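Local structure of DUF3845 domain-containing protein (Bacteroides thetaiotaomicron VPI-5482, 3GF6) at residues 160-165 with 172-177. The protein is of unknown function but is a bacterial lipoprotein with an all-beta fold. Residues are numbered along the deposited sequence; the frame is centred on the assembly and turned at random. Where two conformers were deposited one is given.
Sequences MKLGTF and CTFDIT
An antiparallel beta hairpin pairs strand 163-165 with residues 172-177 of strand 171-183, the two segments running 166° apart in direction. Its register is fixed by the hydrogen-bonded pair Thr-164 and Thr-173: Thr-164 N donates to Thr-173 O at 2.9 Å and Thr-173 N returns the bond to Thr-164 O, both nearly straight at the hydrogen. On the threonine face one water joins Thr-164 O to Thr-173 OG1. Phe-165 and Cys-172 form the next, non-hydrogen-bonded pair, with both side chains on the opposite face from the threonines. The Cys-172 sulfur, swung away from its backbone N at chi1 -177°, sits over one face of the Phe-165 ring, 4.2 Å from the centroid and 19° off the normal, while Cys-172 CB meets Phe-165 CE2 at 3.8 Å. That sulfur would probably lose its aromatic cover, and a gap open beside it, if Phe-165 were an alanine. Gly-163 CA comes within 3.2 Å of Thr-173 O in a CA-H...O contact. Beyond it the backbones part, and a water bridges Leu-162 O, 2.7 Å away, to Asp-175 N. The apolar contact continues there through Leu-162 CD1, which lies 3.9 Å from both Phe-174 CB and Ile-176 CD1. Strand 112-123 pairs with the other edge of 172-177, where Arg-117 forms a salt bridge with Asp-175, and Leu-162, Phe-165 and Ile-176 pack on strand 129-139 of the second sheet.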
loop_
_atom_site.group_PDB
_atom_site.type_symbol
_atom_site.label_atom_id
_atom_site.label_comp_id
_atom_site.label_asym_id
_atom_site.label_seq_id
_atom_site.Cartn_x
_atom_site.Cartn_y
_atom_site.Cartn_z
HETATM N N MSE A 160 3.504 4.796 13.725
HETATM C CA MSE A 160 2.352 5.005 14.629
HETATM C C MSE A 160 1.280 5.870 14.001
HETATM O O MSE A 160 0.148 5.939 14.528
HETATM C CB MSE A 160 2.788 5.596 15.969
HETATM C CG MSE A 160 3.924 4.918 16.543
HETATM SE SE MSE A 160 4.356 5.802 18.175
HETATM C CE MSE A 160 3.298 4.637 19.249
ATOM N N LYS A 161 1.570 6.485 12.856
ATOM C CA LYS A 161 0.514 7.152 12.089
ATOM C C LYS A 161 -0.302 6.166 11.239
ATOM O O LYS A 161 -1.386 6.507 10.792
ATOM C CB LYS A 161 1.081 8.241 11.172
ATOM C CG LYS A 161 1.865 9.318 11.886
ATOM C CD LYS A 161 1.044 10.008 12.933
ATOM C CE LYS A 161 1.812 11.201 13.496
ATOM N NZ LYS A 161 0.927 12.029 14.349
ATOM N N LEU A 162 0.241 4.984 10.974
ATOM C CA LEU A 162 -0.475 3.950 10.249
ATOM C C LEU A 162 -1.297 3.118 11.212
ATOM O O LEU A 162 -2.489 2.869 10.987
ATOM C CB LEU A 162 0.498 3.036 9.483
ATOM C CG LEU A 162 -0.135 1.772 8.853
ATOM C CD1 LEU A 162 -1.196 2.197 7.820
ATOM C CD2 LEU A 162 0.965 0.887 8.257
ATOM N N GLY A 163 -0.671 2.672 12.287
ATOM C CA GLY A 163 -1.393 1.848 13.258
ATOM C C GLY A 163 -0.725 1.679 14.597
ATOM O O GLY A 163 0.210 2.419 14.954
ATOM N N THR A 164 -1.215 0.686 15.324
ATOM C CA THR A 164 -0.793 0.404 16.678
ATOM C C THR A 164 0.085 -0.832 16.697
ATOM O O THR A 164 -0.295 -1.865 16.146
ATOM C CB THR A 164 -2.016 0.106 17.569
ATOM O OG1 THR A 164 -2.943 1.207 17.536
ATOM C CG2 THR A 164 -1.570 -0.157 18.976
ATOM N N PHE A 165 1.240 -0.735 17.344
ATOM C CA PHE A 165 2.147 -1.876 17.428
ATOM C C PHE A 165 2.000 -2.564 18.749
ATOM O O PHE A 165 1.654 -1.918 19.736
ATOM C CB PHE A 165 3.590 -1.414 17.327
ATOM C CG PHE A 165 3.960 -0.858 16.000
ATOM C CD1 PHE A 165 3.853 0.510 15.749
ATOM C CD2 PHE A 165 4.477 -1.677 15.024
ATOM C CE1 PHE A 165 4.246 1.038 14.544
ATOM C CE2 PHE A 165 4.868 -1.165 13.811
ATOM C CZ PHE A 165 4.751 0.191 13.562
ATOM N N CYS A 172 1.341 -4.841 13.577
ATOM C CA CYS A 172 0.854 -3.503 13.376
ATOM C C CYS A 172 -0.591 -3.619 12.915
ATOM O O CYS A 172 -0.857 -4.194 11.831
ATOM C CB CYS A 172 1.698 -2.754 12.340
ATOM S SG CYS A 172 1.186 -1.023 12.106
ATOM N N THR A 173 -1.499 -3.046 13.722
ATOM C CA THR A 173 -2.952 -3.114 13.509
ATOM C C THR A 173 -3.401 -1.744 13.077
ATOM O O THR A 173 -3.149 -0.757 13.787
ATOM C CB THR A 173 -3.656 -3.544 14.810
ATOM O OG1 THR A 173 -3.067 -4.763 15.270
ATOM C CG2 THR A 173 -5.158 -3.715 14.638
ATOM N N PHE A 174 -4.032 -1.663 11.904
ATOM C CA PHE A 174 -4.316 -0.362 11.282
ATOM C C PHE A 174 -5.754 -0.224 10.818
ATOM O O PHE A 174 -6.425 -1.207 10.523
ATOM C CB PHE A 174 -3.368 -0.117 10.074
ATOM C CG PHE A 174 -3.266 -1.293 9.136
ATOM C CD1 PHE A 174 -4.174 -1.455 8.115
ATOM C CD2 PHE A 174 -2.271 -2.253 9.309
ATOM C CE1 PHE A 174 -4.127 -2.569 7.278
ATOM C CE2 PHE A 174 -2.174 -3.358 8.447
ATOM C CZ PHE A 174 -3.111 -3.517 7.438
ATOM N N ASP A 175 -6.224 1.024 10.739
ATOM C CA ASP A 175 -7.546 1.325 10.226
ATOM C C ASP A 175 -7.513 2.787 9.803
ATOM O O ASP A 175 -7.735 3.683 10.617
ATOM C CB ASP A 175 -8.616 1.071 11.294
ATOM C CG ASP A 175 -10.051 1.203 10.751
ATOM O OD1 ASP A 175 -10.212 1.536 9.554
ATOM O OD2 ASP A 175 -11.026 0.962 11.528
ATOM N N ILE A 176 -7.143 3.014 8.546
ATOM C CA ILE A 176 -6.917 4.358 8.011
ATOM C C ILE A 176 -7.919 4.618 6.901
ATOM O O ILE A 176 -8.417 3.697 6.212
ATOM C CB ILE A 176 -5.443 4.596 7.505
ATOM C CG1 ILE A 176 -5.111 3.625 6.358
ATOM C CG2 ILE A 176 -4.494 4.487 8.692
ATOM C CD1 ILE A 176 -3.882 3.960 5.524
ATOM N N THR A 177 -8.234 5.879 6.732
ATOM C CA THR A 177 -9.088 6.292 5.616
ATOM C C THR A 177 -8.470 7.480 4.875
ATOM O O THR A 177 -7.658 8.236 5.427
ATOM C CB THR A 177 -10.484 6.688 6.089
ATOM O OG1 THR A 177 -10.392 7.787 7.010
ATOM C CG2 THR A 177 -11.178 5.517 6.708
HETATM O O HOH W 1 -4.792 2.938 12.307
HETATM O O HOH W 2 -0.809 -4.534 16.740
HETATM O O HOH W 3 -5.214 0.800 15.111
#